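Long-range contact in beta-glucoside phosphorylase BglX (Unidentified, PDB 5VQE), which probably cleaves beta-glucosides with phosphate as the acceptor, passing through a covalent glucosyl-enzyme intermediate, as a family 3 glycoside phosphorylase: residues Leu230-His242 with Phe281-Tyr295. Residues are numbered along the deposited sequence; the frame is centred on the assembly and turned at random.
Sequences LIEDGAETLMSAH and FNGLICTDATQMVGY. With G2F (2-deoxy-2-fluoro-alpha-D-glucopyranose), chain B.
Y295 CB sits over one face of the H242 ring, 3.6 Å from its centroid. At the edge of that ring lie D288 O and A289 O. H242 NE2 donates to A289 O at 2.8 Å, from above the carbonyl plane. ND1 is held by S265. Both ring nitrogens are thus fixed. An alanine at H242 would probably leave A289 O without this donor and open a gap beside Y295 CB and G294, next to the sugar site. The F281 ring has G283 N over one face and A235 O at its edge. I231 CG1 and L238 CB also touch this ring. F281 CG is anti to the backbone N (chi1 178°), which brings ring atom CE2 to 3.7 Å from L238 CB.

Strands 237-240 and 284-287 pair in parallel, from L284 N to E236 O through D288 N to S240 O. Just past the pairing, D288 OD1 is covalently bonded to G2F C1 at 1.4 Å, marking D288 as the nucleophile. M239 SD lies 3.5 Å from D288 OD1, and M239 CE reaches G2F O4. These are adjacent strands of the TIM-type barrel domain. Helix 268-278 covers L238, S240 and I285; strand 191-195 pairs with the other side of strand 237-244.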
loop_
_atom_site.group_PDB
_atom_site.type_symbol
_atom_site.label_atom_id
_atom_site.label_comp_id
_atom_site.label_asym_id
_atom_site.label_seq_id
_atom_site.Cartn_x
_atom_site.Cartn_y
_atom_site.Cartn_z
ATOM N N LEU A 230 -2.482 17.038 3.545
ATOM C CA LEU A 230 -3.553 16.050 3.623
ATOM C C LEU A 230 -4.403 16.247 4.874
ATOM O O LEU A 230 -5.611 15.985 4.856
ATOM C CB LEU A 230 -2.962 14.642 3.586
ATOM C CG LEU A 230 -2.753 14.063 2.176
ATOM C CD1 LEU A 230 -4.093 13.771 1.503
ATOM C CD2 LEU A 230 -1.929 14.998 1.319
ATOM N N ILE A 231 -3.796 16.698 5.969
ATOM C CA ILE A 231 -4.565 16.994 7.171
ATOM C C ILE A 231 -5.572 18.099 6.886
ATOM O O ILE A 231 -6.759 17.984 7.207
ATOM C CB ILE A 231 -3.620 17.364 8.326
ATOM C CG1 ILE A 231 -2.830 16.125 8.765
ATOM C CG2 ILE A 231 -4.392 17.939 9.503
ATOM C CD1 ILE A 231 -1.650 16.424 9.668
ATOM N N GLU A 232 -5.113 19.187 6.264
ATOM C CA GLU A 232 -6.021 20.281 5.946
ATOM C C GLU A 232 -7.082 19.847 4.952
ATOM O O GLU A 232 -8.214 20.345 4.996
ATOM C CB GLU A 232 -5.233 21.472 5.407
ATOM C CG GLU A 232 -4.211 22.018 6.397
ATOM C CD GLU A 232 -4.810 22.275 7.770
ATOM O OE1 GLU A 232 -5.881 22.917 7.838
ATOM O OE2 GLU A 232 -4.219 21.819 8.777
ATOM N N ASP A 233 -6.746 18.909 4.064
ATOM C CA ASP A 233 -7.699 18.385 3.094
ATOM C C ASP A 233 -8.783 17.533 3.742
ATOM O O ASP A 233 -9.760 17.197 3.066
ATOM C CB ASP A 233 -6.935 17.583 2.025
ATOM C CG ASP A 233 -7.839 17.033 0.913
ATOM O OD1 ASP A 233 -8.487 17.830 0.197
ATOM O OD2 ASP A 233 -7.869 15.795 0.733
ATOM N N GLY A 234 -8.649 17.188 5.022
ATOM C CA GLY A 234 -9.671 16.437 5.730
ATOM C C GLY A 234 -9.393 14.962 5.938
ATOM O O GLY A 234 -10.332 14.207 6.216
ATOM N N ALA A 235 -8.141 14.527 5.832
ATOM C CA ALA A 235 -7.806 13.138 6.100
ATOM C C ALA A 235 -8.415 12.684 7.421
ATOM O O ALA A 235 -8.239 13.331 8.459
ATOM C CB ALA A 235 -6.290 12.974 6.123
ATOM N N GLU A 236 -9.148 11.568 7.375
ATOM C CA GLU A 236 -9.911 11.133 8.538
ATOM C C GLU A 236 -9.035 10.410 9.549
ATOM O O GLU A 236 -9.193 10.611 10.758
ATOM C CB GLU A 236 -11.063 10.234 8.113
ATOM C CG GLU A 236 -12.087 10.926 7.227
ATOM C CD GLU A 236 -11.761 10.853 5.754
ATOM O OE1 GLU A 236 -10.690 10.313 5.386
ATOM O OE2 GLU A 236 -12.590 11.344 4.956
ATOM N N THR A 237 -8.115 9.569 9.077
ATOM C CA THR A 237 -7.284 8.767 9.956
ATOM C C THR A 237 -5.851 8.813 9.446
ATOM O O THR A 237 -5.589 9.163 8.289
ATOM C CB THR A 237 -7.769 7.309 10.056
ATOM O OG1 THR A 237 -7.347 6.559 8.905
ATOM C CG2 THR A 237 -9.302 7.230 10.189
ATOM N N LEU A 238 -4.930 8.463 10.340
ATOM C CA LEU A 238 -3.502 8.467 10.069
ATOM C C LEU A 238 -2.886 7.238 10.721
ATOM O O LEU A 238 -3.268 6.857 11.832
ATOM C CB LEU A 238 -2.857 9.754 10.596
ATOM C CG LEU A 238 -1.337 9.896 10.547
ATOM C CD1 LEU A 238 -0.969 11.346 10.323
ATOM C CD2 LEU A 238 -0.696 9.385 11.833
ATOM N N MET A 239 -1.941 6.617 10.032
ATOM C CA MET A 239 -1.281 5.419 10.538
ATOM C C MET A 239 0.135 5.772 10.971
ATOM O O MET A 239 0.961 6.189 10.148
ATOM C CB MET A 239 -1.265 4.303 9.495
ATOM C CG MET A 239 -0.662 3.008 10.025
ATOM S SD MET A 239 -0.750 1.634 8.869
ATOM C CE MET A 239 -2.472 1.211 8.964
ATOM N N SER A 240 0.406 5.604 12.259
ATOM C CA SER A 240 1.726 5.851 12.829
ATOM C C SER A 240 2.534 4.560 12.799
ATOM O O SER A 240 2.158 3.565 13.429
ATOM C CB SER A 240 1.591 6.385 14.257
ATOM O OG SER A 240 2.859 6.775 14.778
ATOM N N ALA A 241 3.636 4.571 12.066
ATOM C CA ALA A 241 4.355 3.353 11.738
ATOM C C ALA A 241 5.622 3.244 12.572
ATOM O O ALA A 241 5.917 4.087 13.419
ATOM C CB ALA A 241 4.658 3.306 10.241
ATOM N N HIS A 242 6.378 2.182 12.319
ATOM C CA HIS A 242 7.496 1.813 13.181
ATOM C C HIS A 242 8.798 2.403 12.657
ATOM O O HIS A 242 9.814 1.730 12.491
ATOM C CB HIS A 242 7.558 0.299 13.297
ATOM C CG HIS A 242 6.215 -0.327 13.487
ATOM N ND1 HIS A 242 5.319 0.115 14.436
ATOM C CD2 HIS A 242 5.602 -1.343 12.831
ATOM C CE1 HIS A 242 4.213 -0.608 14.362
ATOM N NE2 HIS A 242 4.359 -1.497 13.395
ATOM N N PHE A 281 -3.597 17.864 13.942
ATOM C CA PHE A 281 -4.371 16.758 13.397
ATOM C C PHE A 281 -5.407 16.335 14.424
ATOM O O PHE A 281 -5.085 16.122 15.599
ATOM C CB PHE A 281 -3.474 15.579 13.031
ATOM C CG PHE A 281 -4.236 14.386 12.504
ATOM C CD1 PHE A 281 -5.048 14.504 11.395
ATOM C CD2 PHE A 281 -4.135 13.151 13.123
ATOM C CE1 PHE A 281 -5.751 13.412 10.907
ATOM C CE2 PHE A 281 -4.842 12.052 12.639
ATOM C CZ PHE A 281 -5.649 12.192 11.531
ATOM N N ASN A 282 -6.659 16.237 13.987
ATOM C CA ASN A 282 -7.769 15.984 14.892
ATOM C C ASN A 282 -8.441 14.644 14.634
ATOM O O ASN A 282 -9.383 14.293 15.354
ATOM C CB ASN A 282 -8.798 17.121 14.783
ATOM C CG ASN A 282 -9.917 17.004 15.795
ATOM O OD1 ASN A 282 -9.677 16.796 16.984
ATOM N ND2 ASN A 282 -11.154 17.128 15.326
ATOM N N GLY A 283 -7.967 13.876 13.651
ATOM C CA GLY A 283 -8.563 12.602 13.303
ATOM C C GLY A 283 -8.016 11.445 14.121
ATOM O O GLY A 283 -7.328 11.618 15.126
ATOM N N LEU A 284 -8.327 10.238 13.659
ATOM C CA LEU A 284 -7.965 9.008 14.353
ATOM C C LEU A 284 -6.540 8.591 14.004
ATOM O O LEU A 284 -6.168 8.541 12.826
ATOM C CB LEU A 284 -8.947 7.898 13.974
ATOM C CG LEU A 284 -9.019 6.602 14.798
ATOM C CD1 LEU A 284 -10.175 5.762 14.329
ATOM C CD2 LEU A 284 -7.768 5.748 14.671
ATOM N N ILE A 285 -5.754 8.254 15.022
ATOM C CA ILE A 285 -4.403 7.729 14.838
ATOM C C ILE A 285 -4.424 6.239 15.158
ATOM O O ILE A 285 -4.824 5.839 16.258
ATOM C CB ILE A 285 -3.379 8.454 15.727
ATOM C CG1 ILE A 285 -3.280 9.933 15.369
ATOM C CG2 ILE A 285 -2.009 7.799 15.595
ATOM C CD1 ILE A 285 -2.443 10.743 16.338
ATOM N N CYS A 286 -3.988 5.417 14.214
ATOM C CA CYS A 286 -3.810 3.993 14.466
ATOM C C CYS A 286 -2.355 3.624 14.228
ATOM O O CYS A 286 -1.638 4.303 13.486
ATOM C CB CYS A 286 -4.731 3.131 13.594
ATOM S SG CYS A 286 -4.407 3.206 11.817
ATOM N N THR A 287 -1.910 2.562 14.888
ATOM C CA THR A 287 -0.562 2.081 14.647
ATOM C C THR A 287 -0.533 1.229 13.384
ATOM O O THR A 287 -1.558 0.734 12.907
ATOM C CB THR A 287 -0.027 1.265 15.828
ATOM O OG1 THR A 287 -0.693 0.001 15.908
ATOM C CG2 THR A 287 -0.228 2.000 17.155
ATOM N N ASP A 288 0.659 1.102 12.818
ATOM C CA ASP A 288 0.898 0.021 11.884
ATOM C C ASP A 288 0.905 -1.292 12.659
ATOM O O ASP A 288 0.999 -1.307 13.891
ATOM C CB ASP A 288 2.215 0.240 11.146
ATOM C CG ASP A 288 2.381 -0.688 9.963
ATOM O OD1 ASP A 288 1.347 -1.110 9.368
ATOM O OD2 ASP A 288 3.551 -0.964 9.656
ATOM N N ALA A 289 0.781 -2.397 11.924
ATOM C CA ALA A 289 0.631 -3.722 12.528
ATOM C C ALA A 289 1.671 -3.970 13.617
ATOM O O ALA A 289 2.878 -3.843 13.381
ATOM C CB ALA A 289 0.739 -4.794 11.437
ATOM N N THR A 290 1.199 -4.351 14.810
ATOM C CA THR A 290 2.054 -4.399 15.995
ATOM C C THR A 290 2.886 -5.669 16.107
ATOM O O THR A 290 3.705 -5.763 17.027
ATOM C CB THR A 290 1.228 -4.261 17.276
ATOM O OG1 THR A 290 0.495 -5.470 17.506
ATOM C CG2 THR A 290 0.265 -3.067 17.201
ATOM N N GLN A 291 2.717 -6.648 15.224
ATOM C CA GLN A 291 3.556 -7.835 15.296
ATOM C C GLN A 291 4.828 -7.680 14.484
ATOM O O GLN A 291 5.657 -8.594 14.456
ATOM C CB GLN A 291 2.779 -9.078 14.842
ATOM C CG GLN A 291 2.768 -9.363 13.351
ATOM C CD GLN A 291 1.949 -8.369 12.559
ATOM O OE1 GLN A 291 1.056 -7.709 13.102
ATOM N NE2 GLN A 291 2.241 -8.258 11.260
ATOM N N MET A 292 5.018 -6.538 13.851
ATOM C CA MET A 292 6.184 -6.359 13.018
ATOM C C MET A 292 7.400 -6.005 13.856
ATOM O O MET A 292 7.296 -5.423 14.940
ATOM C CB MET A 292 5.897 -5.301 11.979
ATOM C CG MET A 292 4.895 -5.854 11.016
ATOM S SD MET A 292 4.801 -4.897 9.559
ATOM C CE MET A 292 4.151 -3.451 10.276
ATOM N N VAL A 293 8.564 -6.385 13.334
ATOM C CA VAL A 293 9.802 -6.294 14.094
ATOM C C VAL A 293 10.056 -4.863 14.544
ATOM O O VAL A 293 10.507 -4.624 15.670
ATOM C CB VAL A 293 10.969 -6.843 13.255
ATOM C CG1 VAL A 293 12.267 -6.758 14.031
ATOM C CG2 VAL A 293 10.685 -8.284 12.820
ATOM N N GLY A 294 9.780 -3.888 13.673
ATOM C CA GLY A 294 9.987 -2.497 14.035
ATOM C C GLY A 294 9.277 -2.099 15.310
ATOM O O GLY A 294 9.781 -1.270 16.075
ATOM N N TYR A 295 8.108 -2.689 15.568
ATOM C CA TYR A 295 7.410 -2.452 16.825
ATOM C C TYR A 295 7.978 -3.320 17.937
ATOM O O TYR A 295 8.373 -2.809 18.990
ATOM C CB TYR A 295 5.915 -2.726 16.658
ATOM C CG TYR A 295 5.068 -2.265 17.820
ATOM C CD1 TYR A 295 4.638 -3.159 18.791
ATOM C CD2 TYR A 295 4.716 -0.926 17.956
ATOM C CE1 TYR A 295 3.863 -2.739 19.867
ATOM C CE2 TYR A 295 3.943 -0.491 19.021
ATOM C CZ TYR A 295 3.513 -1.405 19.974
ATOM O OH TYR A 295 2.741 -0.973 21.032
HETATM C C1 G2F B . 1.503 -2.169 8.463
HETATM C C2 G2F B . 1.874 -1.649 7.036
HETATM C C3 G2F B . 0.673 -0.811 6.505
HETATM C C4 G2F B . -0.612 -1.693 6.560
HETATM C C5 G2F B . -0.821 -2.160 8.041
HETATM C C6 G2F B . -2.069 -3.123 8.155
HETATM O O3 G2F B . 0.907 -0.547 5.146
HETATM O O4 G2F B . -1.700 -0.868 6.237
HETATM O O5 G2F B . 0.312 -2.917 8.433
HETATM O O6 G2F B . -1.926 -4.147 7.211
HETATM F F2 G2F B . 2.966 -0.855 7.101
#